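Local coordinates for adhesin (PDB 6VT2), which binds sialylated glycans through tandem Siglec-like modules and probably attaches the bacterium to sialoglycan-bearing host surfaces, at residues G294-F299 with I315-F320; E221-L226 with T280-I285; D94-Y99 with L122-Q127. All coordinates share one frame; numbering follows the deposited sequence.

Contact 1 (G294-F299 with I315-F320); sequences GGKYTF and IFRIVF. With SIA (N-acetyl-alpha-neuraminic acid), chain C.
F320 turns the edge of its ring toward the face of Y297 in an offset T-shaped stack, with centroids 5.3 Å apart and planes at 67°. The nearest carbons are Y297 CE2 and F320 CZ, separated by 3.4 Å. One face of the F320 ring is covered by backbone: G295 C sits 3.3 Å above its plane, toward the rim, with K296 N beside it.

Farther along the same face of the sheet, the rings of F299 and F316 are almost parallel but barely overlap, and F299 CB lies over the face of F316 in a CH-pi contact, 3.6 Å from the centroid. F316 reaches it because its CG stands between the backbone N and carbonyl carbon (chi1 70°), which swings the ring back across the pair.

K296, T298 and R317 occupy the other face. K296 NZ and R317 NH1 come within 3.8 Å and share two waters that accept from both, while R317 NH2 is salt-bridged to D213. T298 takes the sialic acid carboxylate with two donors, N to O1A at 2.8 Å and OG1 to O1B at 2.7 Å; one of the shared waters donates to the same OG1, fixing the hydroxyl. K296 O receives N5 of the sugar. The hairpin corresponds to the F and G strands of the Siglec-like, V-set-type fold, where F contacts sialic acid; Y297-T298 begin a sequence consistent with the YTRY-type motif.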
loop_
_atom_site.group_PDB
_atom_site.type_symbol
_atom_site.label_atom_id
_atom_site.label_comp_id
_atom_site.label_asym_id
_atom_site.label_seq_id
_atom_site.Cartn_x
_atom_site.Cartn_y
_atom_site.Cartn_z
ATOM N N GLY A 294 -12.928 7.134 -40.930
ATOM C CA GLY A 294 -12.628 8.373 -40.247
ATOM C C GLY A 294 -13.291 8.543 -38.919
ATOM O O GLY A 294 -13.126 9.607 -38.294
ATOM N N GLY A 295 -14.099 7.554 -38.524
ATOM C CA GLY A 295 -14.846 7.636 -37.284
ATOM C C GLY A 295 -13.990 7.259 -36.098
ATOM O O GLY A 295 -14.059 6.160 -35.576
ATOM N N LYS A 296 -13.106 8.174 -35.739
ATOM C CA LYS A 296 -12.112 7.932 -34.720
ATOM C C LYS A 296 -11.470 9.242 -34.321
ATOM O O LYS A 296 -11.573 10.263 -35.007
ATOM C CB LYS A 296 -11.014 6.989 -35.176
ATOM C CG LYS A 296 -10.262 7.546 -36.348
ATOM C CD LYS A 296 -8.987 6.799 -36.724
ATOM C CE LYS A 296 -8.549 7.294 -38.100
ATOM N NZ LYS A 296 -7.272 6.766 -38.577
ATOM N N TYR A 297 -10.888 9.207 -33.145
ATOM C CA TYR A 297 -10.040 10.275 -32.677
ATOM C C TYR A 297 -8.755 9.641 -32.193
ATOM O O TYR A 297 -8.769 8.676 -31.414
ATOM C CB TYR A 297 -10.660 11.056 -31.534
ATOM C CG TYR A 297 -11.872 11.833 -31.867
ATOM C CD1 TYR A 297 -11.834 12.835 -32.818
ATOM C CD2 TYR A 297 -13.076 11.561 -31.274
ATOM C CE1 TYR A 297 -12.918 13.583 -33.134
ATOM C CE2 TYR A 297 -14.194 12.321 -31.592
ATOM C CZ TYR A 297 -14.117 13.314 -32.511
ATOM O OH TYR A 297 -15.190 14.052 -32.886
ATOM N N THR A 298 -7.645 10.172 -32.670
ATOM C CA THR A 298 -6.304 9.704 -32.314
ATOM C C THR A 298 -5.664 10.724 -31.399
ATOM O O THR A 298 -5.442 11.871 -31.801
ATOM C CB THR A 298 -5.471 9.508 -33.565
ATOM O OG1 THR A 298 -6.188 8.635 -34.472
ATOM C CG2 THR A 298 -4.105 8.835 -33.163
ATOM N N PHE A 299 -5.520 10.350 -30.143
ATOM C CA PHE A 299 -5.018 11.206 -29.094
ATOM C C PHE A 299 -3.539 10.966 -28.890
ATOM O O PHE A 299 -3.019 9.888 -29.179
ATOM C CB PHE A 299 -5.740 10.922 -27.770
ATOM C CG PHE A 299 -7.204 11.167 -27.817
ATOM C CD1 PHE A 299 -8.071 10.160 -28.206
ATOM C CD2 PHE A 299 -7.727 12.374 -27.469
ATOM C CE1 PHE A 299 -9.407 10.368 -28.286
ATOM C CE2 PHE A 299 -9.090 12.570 -27.476
ATOM C CZ PHE A 299 -9.934 11.568 -27.912
ATOM N N ILE A 315 0.158 7.327 -28.172
ATOM C CA ILE A 315 -1.124 7.315 -28.900
ATOM C C ILE A 315 -2.118 6.403 -28.204
ATOM O O ILE A 315 -1.732 5.455 -27.715
ATOM C CB ILE A 315 -0.925 6.729 -30.306
ATOM C CG1 ILE A 315 -0.023 7.673 -31.080
ATOM C CG2 ILE A 315 -2.218 6.461 -31.063
ATOM C CD1 ILE A 315 -0.613 8.982 -31.282
ATOM N N PHE A 316 -3.358 6.821 -28.167
ATOM C CA PHE A 316 -4.507 5.946 -27.944
ATOM C C PHE A 316 -5.623 6.522 -28.799
ATOM O O PHE A 316 -5.520 7.643 -29.304
ATOM C CB PHE A 316 -4.908 5.812 -26.489
ATOM C CG PHE A 316 -5.492 7.010 -25.924
ATOM C CD1 PHE A 316 -4.718 8.012 -25.469
ATOM C CD2 PHE A 316 -6.848 7.169 -25.832
ATOM C CE1 PHE A 316 -5.247 9.179 -24.962
ATOM C CE2 PHE A 316 -7.388 8.327 -25.319
ATOM C CZ PHE A 316 -6.600 9.324 -24.845
ATOM N N ARG A 317 -6.635 5.693 -29.074
ATOM C CA ARG A 317 -7.727 6.154 -29.897
ATOM C C ARG A 317 -9.061 5.845 -29.268
ATOM O O ARG A 317 -9.211 4.906 -28.513
ATOM C CB ARG A 317 -7.727 5.492 -31.299
ATOM C CG ARG A 317 -6.337 5.560 -31.978
ATOM C CD ARG A 317 -6.389 5.223 -33.441
ATOM N NE ARG A 317 -6.866 3.885 -33.651
ATOM C CZ ARG A 317 -7.030 3.369 -34.871
ATOM N NH1 ARG A 317 -6.738 4.094 -35.945
ATOM N NH2 ARG A 317 -7.488 2.154 -34.996
ATOM N N ILE A 318 -10.005 6.678 -29.594
ATOM C CA ILE A 318 -11.416 6.351 -29.479
ATOM C C ILE A 318 -11.873 6.000 -30.870
ATOM O O ILE A 318 -11.700 6.797 -31.782
ATOM C CB ILE A 318 -12.215 7.509 -28.866
ATOM C CG1 ILE A 318 -11.920 7.513 -27.391
ATOM C CG2 ILE A 318 -13.738 7.338 -29.146
ATOM C CD1 ILE A 318 -12.462 8.747 -26.681
ATOM N N VAL A 319 -12.547 4.854 -31.016
ATOM C CA VAL A 319 -13.062 4.381 -32.292
ATOM C C VAL A 319 -14.563 4.224 -32.153
ATOM O O VAL A 319 -15.041 3.609 -31.207
ATOM C CB VAL A 319 -12.393 3.079 -32.748
ATOM C CG1 VAL A 319 -13.025 2.598 -34.025
ATOM C CG2 VAL A 319 -10.885 3.383 -32.935
ATOM N N PHE A 320 -15.289 4.781 -33.095
ATOM C CA PHE A 320 -16.745 4.802 -33.038
ATOM C C PHE A 320 -17.282 3.491 -33.582
ATOM O O PHE A 320 -16.765 2.935 -34.554
ATOM C CB PHE A 320 -17.341 5.952 -33.853
ATOM C CG PHE A 320 -16.682 7.286 -33.687
ATOM C CD1 PHE A 320 -15.935 7.637 -32.566
ATOM C CD2 PHE A 320 -16.855 8.214 -34.656
ATOM C CE1 PHE A 320 -15.312 8.886 -32.490
ATOM C CE2 PHE A 320 -16.264 9.453 -34.579
ATOM C CZ PHE A 320 -15.482 9.770 -33.497
HETATM C C1 SIA C . -7.593 11.365 -36.051
HETATM C C2 SIA C . -7.817 12.363 -37.270
HETATM C C3 SIA C . -8.650 11.779 -38.420
HETATM C C4 SIA C . -10.080 11.458 -37.990
HETATM C C5 SIA C . -10.761 12.697 -37.395
HETATM C C6 SIA C . -9.860 13.349 -36.317
HETATM C C7 SIA C . -10.337 14.745 -35.871
HETATM C C8 SIA C . -9.222 15.431 -35.045
HETATM C C9 SIA C . -9.723 16.695 -34.359
HETATM C C10 SIA C . -13.236 12.787 -37.207
HETATM C C11 SIA C . -14.473 12.260 -36.472
HETATM N N5 SIA C . -12.037 12.307 -36.793
HETATM O O1A SIA C . -7.626 11.924 -34.917
HETATM O O1B SIA C . -7.382 10.165 -36.322
HETATM O O4 SIA C . -10.896 11.016 -39.090
HETATM O O6 SIA C . -8.532 13.557 -36.797
HETATM O O7 SIA C . -10.724 15.515 -37.002
HETATM O O8 SIA C . -8.657 14.519 -34.102
HETATM O O9 SIA C . -8.611 17.444 -33.860
HETATM O O10 SIA C . -13.333 13.595 -38.121
HETATM O O HOH W 1 -15.594 4.110 -36.719
HETATM O O HOH W 2 -5.352 6.816 -36.258
HETATM O O HOH W 3 -7.475 3.998 -38.875
#

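Contact 2 (E221-L226 with T280-I285); sequences EGTAEL and TIRGTI
From G222 to E225 one strand runs against T280 to G283 of the other, the N-to-C directions 168° apart and the axes approaching to 4.5 Å. Reciprocal hydrogen bonds close the G222-G283 and A224-I281 pairs, A224 N to I281 O measuring 2.7 Å. T223 with R282 and E225 with T280 form the alternating non-hydrogen-bonded pairs, where CA-H...O contacts fill in.

These are the neighbouring B and E strands of an immunoglobulin-like sandwich, in a sheet with 206-207 on one side and 259-261 on the other. The side chains of the pair therefore divide between an outer, polar face and an inner, apolar one.

On the polar face, E221 and R282 both leave the backbone extended, and E221 reaches along the strand edge to meet R282, which is paired with T223. R282 grips the carboxylate side-on, NE to E221 OE2 at 3.0 Å and NH1 to E221 OE1 at 2.9 Å. The two planes are 68° apart, and both nitrogens meet the oxygens from above the carboxylate plane. A water donates to E221 OE2 and is also hydrogen-bonded to T284 OG1, 2.6 Å away. E225 and T280 lie side by side, linked by a second water between E225 OE1 and T280 OG1.

Facing inward, A224 CB packs on I281 CB at 4.1 Å, and the side chains of L226 and I281 cross, bringing L226 CD1 to 3.8 Å from I281 CD1. I281 also touches F258 and F260, and both I281 and L226 rest on F316 of the opposing sheet.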
loop_
_atom_site.group_PDB
_atom_site.type_symbol
_atom_site.label_atom_id
_atom_site.label_comp_id
_atom_site.label_asym_id
_atom_site.label_seq_id
_atom_site.Cartn_x
_atom_site.Cartn_y
_atom_site.Cartn_z
ATOM N N GLU A 221 -23.406 6.259 -23.821
ATOM C CA GLU A 221 -22.276 6.768 -23.060
ATOM C C GLU A 221 -21.307 5.642 -22.766
ATOM O O GLU A 221 -21.689 4.521 -22.404
ATOM C CB GLU A 221 -22.750 7.384 -21.802
ATOM C CG GLU A 221 -21.642 8.060 -21.018
ATOM C CD GLU A 221 -22.261 8.797 -19.836
ATOM O OE1 GLU A 221 -23.008 8.187 -19.011
ATOM O OE2 GLU A 221 -22.039 10.024 -19.810
ATOM N N GLY A 222 -20.037 5.985 -22.891
ATOM C CA GLY A 222 -18.970 5.054 -22.630
ATOM C C GLY A 222 -17.921 5.666 -21.728
ATOM O O GLY A 222 -17.897 6.861 -21.459
ATOM N N THR A 223 -17.068 4.790 -21.247
ATOM C CA THR A 223 -15.904 5.220 -20.526
ATOM C C THR A 223 -14.677 4.542 -21.084
ATOM O O THR A 223 -14.739 3.473 -21.686
ATOM C CB THR A 223 -16.019 4.912 -19.069
ATOM O OG1 THR A 223 -16.135 3.509 -18.855
ATOM C CG2 THR A 223 -17.180 5.611 -18.446
ATOM N N ALA A 224 -13.566 5.235 -20.976
ATOM C CA ALA A 224 -12.240 4.686 -21.270
ATOM C C ALA A 224 -11.427 4.857 -19.991
ATOM O O ALA A 224 -11.354 5.961 -19.479
ATOM C CB ALA A 224 -11.579 5.392 -22.452
ATOM N N GLU A 225 -10.748 3.813 -19.527
ATOM C CA GLU A 225 -9.847 3.942 -18.371
ATOM C C GLU A 225 -8.432 3.825 -18.921
ATOM O O GLU A 225 -8.154 2.864 -19.550
ATOM C CB GLU A 225 -10.059 2.873 -17.322
ATOM C CG GLU A 225 -11.348 3.100 -16.589
ATOM C CD GLU A 225 -11.527 2.119 -15.475
ATOM O OE1 GLU A 225 -12.019 2.502 -14.424
ATOM O OE2 GLU A 225 -11.160 0.985 -15.678
ATOM N N LEU A 226 -7.600 4.796 -18.631
ATOM C CA LEU A 226 -6.235 4.858 -19.148
ATOM C C LEU A 226 -5.320 4.693 -17.939
ATOM O O LEU A 226 -5.572 5.338 -16.986
ATOM C CB LEU A 226 -5.993 6.215 -19.776
ATOM C CG LEU A 226 -6.442 6.325 -21.215
ATOM C CD1 LEU A 226 -7.952 6.235 -21.310
ATOM C CD2 LEU A 226 -5.954 7.622 -21.789
ATOM N N THR A 280 -9.922 8.525 -16.352
ATOM C CA THR A 280 -11.172 8.037 -16.937
ATOM C C THR A 280 -11.703 9.092 -17.872
ATOM O O THR A 280 -11.776 10.269 -17.518
ATOM C CB THR A 280 -12.184 7.738 -15.871
ATOM O OG1 THR A 280 -11.676 6.672 -15.050
ATOM C CG2 THR A 280 -13.479 7.226 -16.465
ATOM N N ILE A 281 -11.960 8.675 -19.086
ATOM C CA ILE A 281 -12.567 9.477 -20.121
ATOM C C ILE A 281 -13.991 8.993 -20.244
ATOM O O ILE A 281 -14.211 7.818 -20.503
ATOM C CB ILE A 281 -11.818 9.328 -21.444
ATOM C CG1 ILE A 281 -10.331 9.710 -21.310
ATOM C CG2 ILE A 281 -12.482 10.171 -22.482
ATOM C CD1 ILE A 281 -9.522 9.518 -22.546
ATOM N N ARG A 282 -14.943 9.893 -20.107
ATOM C CA ARG A 282 -16.365 9.553 -20.148
ATOM C C ARG A 282 -17.072 10.445 -21.146
ATOM O O ARG A 282 -16.934 11.668 -21.114
ATOM C CB ARG A 282 -16.907 9.732 -18.770
ATOM C CG ARG A 282 -18.441 9.505 -18.672
ATOM C CD ARG A 282 -18.940 9.742 -17.266
ATOM N NE ARG A 282 -20.383 9.550 -17.307
ATOM C CZ ARG A 282 -21.172 9.583 -16.244
ATOM N NH1 ARG A 282 -22.489 9.370 -16.426
ATOM N NH2 ARG A 282 -20.654 9.838 -15.015
ATOM N N GLY A 283 -17.910 9.843 -21.961
ATOM C CA GLY A 283 -18.747 10.647 -22.805
ATOM C C GLY A 283 -19.501 9.806 -23.803
ATOM O O GLY A 283 -19.365 8.590 -23.833
ATOM N N THR A 284 -20.208 10.497 -24.697
ATOM C CA THR A 284 -21.000 9.878 -25.740
ATOM C C THR A 284 -20.589 10.442 -27.084
ATOM O O THR A 284 -20.651 11.650 -27.289
ATOM C CB THR A 284 -22.476 10.137 -25.497
ATOM O OG1 THR A 284 -22.857 9.619 -24.215
ATOM C CG2 THR A 284 -23.357 9.407 -26.551
ATOM N N ILE A 285 -20.223 9.575 -27.996
ATOM C CA ILE A 285 -20.123 9.977 -29.379
ATOM C C ILE A 285 -21.535 10.082 -29.927
ATOM O O ILE A 285 -22.228 9.063 -30.018
ATOM C CB ILE A 285 -19.303 8.957 -30.162
ATOM C CG1 ILE A 285 -17.881 8.842 -29.652
ATOM C CG2 ILE A 285 -19.284 9.323 -31.668
ATOM C CD1 ILE A 285 -17.052 10.104 -29.657
HETATM O O HOH W 4 -22.186 11.285 -22.272
HETATM O O HOH W 5 -13.091 4.807 -13.825
#

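Contact 3 (D94-Y99 with L122-Q127); sequences DRYTKY and LVIRPQ. With SIA (N-acetyl-alpha-neuraminic acid), chain D; GAL (beta-D-galactopyranose), chain B.
R95 starts with CG between its backbone N and carbonyl carbon (chi1 62°) and bends again at chi3 (-70°), a course that lays its side chain alongside V123, with NH1 3.6 Å from V123 CG2. Y96 follows on the other face of the sheet, and chi1 -64°, with CG anti to the carbonyl carbon, places its ring between I124 and the bound sugar. Its CE2 side meets I124 CG1 edge-on at 4.2 Å; across the ring, CD1 is 3.5 Å from sialic acid O9, again close to the ring plane. The phenol oxygen touches the acetamido methyl C11 and is hydrogen-bonded to H88.

The backbones hold this geometry with three bonds. I124 N reaches D94 O at 2.9 Å, and the Y96-L122 pair closes in both directions, Y96 N to L122 O measuring 2.8 Å.

What the pairing leaves over is used on the glycan. R95 O, directed away from the partner strand, accepts N5 of sialic acid. T97 binds the carboxylate twice, through N to O1B at 2.9 Å and through OG1 to O1A. K98 NZ shares its three protons among O8 and O9 of the glycerol tail, each at 3.0 Å, N42 OD1 and D53 O. One sugar further on, Y99 OH donates to galactose O6 at 2.6 Å.

Strands 95-104 and 119-125 correspond to the F and G strands of this Siglec-like module, and Y96-T97-K98-Y99 is consistent with the YTRY-type motif of the family. Strand 95-104 lies in the middle of a mixed sheet. On one side it pairs with 35-41, where Y99 bonds to R41; on the other lies 119-125, whose V123 bonds in turn to V14 and A16 of the parallel edge strand 13-17, against which L122 also packs.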
loop_
_atom_site.group_PDB
_atom_site.type_symbol
_atom_site.label_atom_id
_atom_site.label_comp_id
_atom_site.label_asym_id
_atom_site.label_seq_id
_atom_site.Cartn_x
_atom_site.Cartn_y
_atom_site.Cartn_z
ATOM N N ASP A 94 33.146 2.260 31.178
ATOM C CA ASP A 94 31.787 2.594 31.619
ATOM C C ASP A 94 30.982 1.325 31.900
ATOM O O ASP A 94 30.101 0.866 31.181
ATOM C CB ASP A 94 31.150 3.541 30.623
ATOM C CG ASP A 94 31.741 4.942 30.714
ATOM O OD1 ASP A 94 31.711 5.491 31.848
ATOM O OD2 ASP A 94 32.303 5.472 29.699
ATOM N N ARG A 95 31.409 0.722 33.012
ATOM C CA ARG A 95 30.940 -0.562 33.496
ATOM C C ARG A 95 31.038 -0.582 35.014
ATOM O O ARG A 95 31.767 0.120 35.547
ATOM C CB ARG A 95 31.760 -1.697 32.891
ATOM C CG ARG A 95 33.223 -1.620 33.267
ATOM C CD ARG A 95 34.067 -2.444 32.326
ATOM N NE ARG A 95 33.894 -3.867 32.455
ATOM C CZ ARG A 95 33.273 -4.611 31.587
ATOM N NH1 ARG A 95 32.662 -4.045 30.583
ATOM N NH2 ARG A 95 33.225 -5.902 31.744
ATOM N N TYR A 96 30.238 -1.410 35.655
ATOM C CA TYR A 96 30.208 -1.462 37.117
ATOM C C TYR A 96 30.127 -2.915 37.589
ATOM O O TYR A 96 29.223 -3.528 37.240
ATOM C CB TYR A 96 28.964 -0.720 37.597
ATOM C CG TYR A 96 28.947 0.735 37.268
ATOM C CD1 TYR A 96 29.687 1.632 37.993
ATOM C CD2 TYR A 96 28.307 1.184 36.148
ATOM C CE1 TYR A 96 29.694 2.959 37.663
ATOM C CE2 TYR A 96 28.335 2.504 35.787
ATOM C CZ TYR A 96 28.956 3.407 36.597
ATOM O OH TYR A 96 29.053 4.717 36.287
ATOM N N THR A 97 31.027 -3.319 38.458
ATOM C CA THR A 97 31.012 -4.674 39.007
ATOM C C THR A 97 30.458 -4.491 40.408
ATOM O O THR A 97 31.065 -3.839 41.157
ATOM C CB THR A 97 32.396 -5.284 39.103
ATOM O OG1 THR A 97 32.931 -5.138 37.802
ATOM C CG2 THR A 97 32.334 -6.722 39.545
ATOM N N LYS A 98 29.294 -5.046 40.672
ATOM C CA LYS A 98 28.683 -4.884 41.989
ATOM C C LYS A 98 28.313 -6.262 42.541
ATOM O O LYS A 98 28.076 -7.144 41.830
ATOM C CB LYS A 98 27.480 -3.969 41.905
ATOM C CG LYS A 98 27.756 -2.609 41.299
ATOM C CD LYS A 98 28.656 -1.820 42.219
ATOM C CE LYS A 98 29.284 -0.731 41.409
ATOM N NZ LYS A 98 30.003 0.244 42.212
ATOM N N TYR A 99 28.262 -6.314 43.844
ATOM C CA TYR A 99 28.225 -7.592 44.560
ATOM C C TYR A 99 26.868 -7.777 45.217
ATOM O O TYR A 99 26.279 -6.826 45.735
ATOM C CB TYR A 99 29.327 -7.611 45.592
ATOM C CG TYR A 99 30.660 -7.674 44.935
ATOM C CD1 TYR A 99 31.252 -6.572 44.388
ATOM C CD2 TYR A 99 31.284 -8.891 44.770
ATOM C CE1 TYR A 99 32.441 -6.684 43.655
ATOM C CE2 TYR A 99 32.513 -9.024 44.117
ATOM C CZ TYR A 99 33.047 -7.908 43.508
ATOM O OH TYR A 99 34.200 -8.099 42.826
ATOM N N LEU A 122 27.446 -4.493 35.183
ATOM C CA LEU A 122 26.550 -3.651 34.424
ATOM C C LEU A 122 27.360 -2.832 33.443
ATOM O O LEU A 122 28.293 -2.141 33.838
ATOM C CB LEU A 122 25.764 -2.780 35.399
ATOM C CG LEU A 122 24.659 -1.955 34.776
ATOM C CD1 LEU A 122 23.554 -2.844 34.301
ATOM C CD2 LEU A 122 24.206 -0.960 35.858
ATOM N N VAL A 123 27.053 -2.974 32.174
ATOM C CA VAL A 123 27.859 -2.417 31.100
ATOM C C VAL A 123 27.020 -1.404 30.380
ATOM O O VAL A 123 25.961 -1.755 29.845
ATOM C CB VAL A 123 28.368 -3.515 30.157
ATOM C CG1 VAL A 123 29.280 -2.966 29.049
ATOM C CG2 VAL A 123 29.068 -4.590 30.903
ATOM N N ILE A 124 27.539 -0.179 30.269
ATOM C CA ILE A 124 26.759 0.893 29.676
ATOM C C ILE A 124 27.144 1.096 28.218
ATOM O O ILE A 124 28.308 1.359 27.923
ATOM C CB ILE A 124 26.912 2.198 30.453
ATOM C CG1 ILE A 124 26.699 1.959 31.974
ATOM C CG2 ILE A 124 26.090 3.262 29.837
ATOM C CD1 ILE A 124 25.442 1.257 32.275
ATOM N N ARG A 125 26.187 0.936 27.304
ATOM C CA ARG A 125 26.441 0.986 25.871
ATOM C C ARG A 125 25.591 2.070 25.247
ATOM O O ARG A 125 24.535 2.459 25.780
ATOM C CB ARG A 125 26.158 -0.379 25.227
ATOM C CG ARG A 125 27.014 -1.453 25.845
ATOM C CD ARG A 125 28.457 -1.104 25.883
ATOM N NE ARG A 125 28.989 -0.958 24.535
ATOM C CZ ARG A 125 30.273 -0.755 24.296
ATOM N NH1 ARG A 125 31.136 -0.591 25.311
ATOM N NH2 ARG A 125 30.705 -0.718 23.055
ATOM N N PRO A 126 26.001 2.563 24.099
ATOM C CA PRO A 126 25.192 3.574 23.416
ATOM C C PRO A 126 23.965 2.957 22.776
ATOM O O PRO A 126 23.946 1.785 22.402
ATOM C CB PRO A 126 26.155 4.155 22.375
ATOM C CG PRO A 126 26.958 2.909 21.962
ATOM C CD PRO A 126 27.182 2.151 23.339
ATOM N N GLN A 127 22.935 3.789 22.614
ATOM C CA GLN A 127 21.695 3.288 22.031
ATOM C C GLN A 127 21.878 2.717 20.630
ATOM O O GLN A 127 21.189 1.762 20.249
ATOM C CB GLN A 127 20.642 4.384 22.001
ATOM C CG GLN A 127 20.172 4.667 23.426
ATOM C CD GLN A 127 18.955 5.517 23.533
ATOM O OE1 GLN A 127 18.231 5.652 22.578
ATOM N NE2 GLN A 127 18.724 6.108 24.710
HETATM C C1 SIA D . 34.175 -1.777 38.175
HETATM C C2 SIA D . 35.373 -0.741 38.310
HETATM C C3 SIA D . 35.971 -0.286 36.974
HETATM C C4 SIA D . 35.015 0.550 36.118
HETATM C C5 SIA D . 34.443 1.716 36.935
HETATM C C6 SIA D . 33.885 1.194 38.285
HETATM C C7 SIA D . 33.445 2.300 39.278
HETATM C C8 SIA D . 33.140 1.686 40.669
HETATM C C9 SIA D . 32.375 2.684 41.532
HETATM C C10 SIA D . 33.460 3.701 35.845
HETATM C C11 SIA D . 32.243 4.250 35.103
HETATM N N5 SIA D . 33.372 2.401 36.214
HETATM O O1A SIA D . 34.241 -2.607 37.241
HETATM O O1B SIA D . 33.306 -1.660 39.084
HETATM O O4 SIA D . 35.682 1.077 34.954
HETATM O O6 SIA D . 34.882 0.458 38.986
HETATM O O7 SIA D . 34.408 3.340 39.339
HETATM O O8 SIA D . 32.404 0.469 40.495
HETATM O O9 SIA D . 31.033 2.763 41.043
HETATM O O10 SIA D . 34.437 4.406 36.087
HETATM C C1 GAL B . 37.330 -2.208 42.488
HETATM C C2 GAL B . 37.445 -1.468 41.138
HETATM C C3 GAL B . 36.285 -1.825 40.215
HETATM C C4 GAL B . 36.145 -3.349 40.095
HETATM C C5 GAL B . 36.006 -3.935 41.497
HETATM C C6 GAL B . 35.887 -5.469 41.532
HETATM O O2 GAL B . 37.391 -0.064 41.316
HETATM O O3 GAL B . 36.485 -1.287 38.910
HETATM O O4 GAL B . 37.274 -3.894 39.451
HETATM O O5 GAL B . 37.153 -3.600 42.278
HETATM O O6 GAL B . 35.616 -5.940 42.845
#

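Read from the N terminus, the three contacts follow one another in series, and none encloses or crosses another. Contact 3 closes a loop of 22 residues in the first Siglec-like module. In the second module, contact 2 closes a longer loop of 53 residues, which includes helix 244-255, before contact 1 closes the 296-305/314-321 hairpin, with 15 residues between its segments. Contacts 1 and 2 belong to opposing sheets of one sandwich and touch in its interior, where F320 packs on I285. Contact 3 lies about 76 Å, centre to centre, from contact 1, yet both join a glycan-binding strand to its sheet neighbour, so the two modules present comparable sites far apart on one chain.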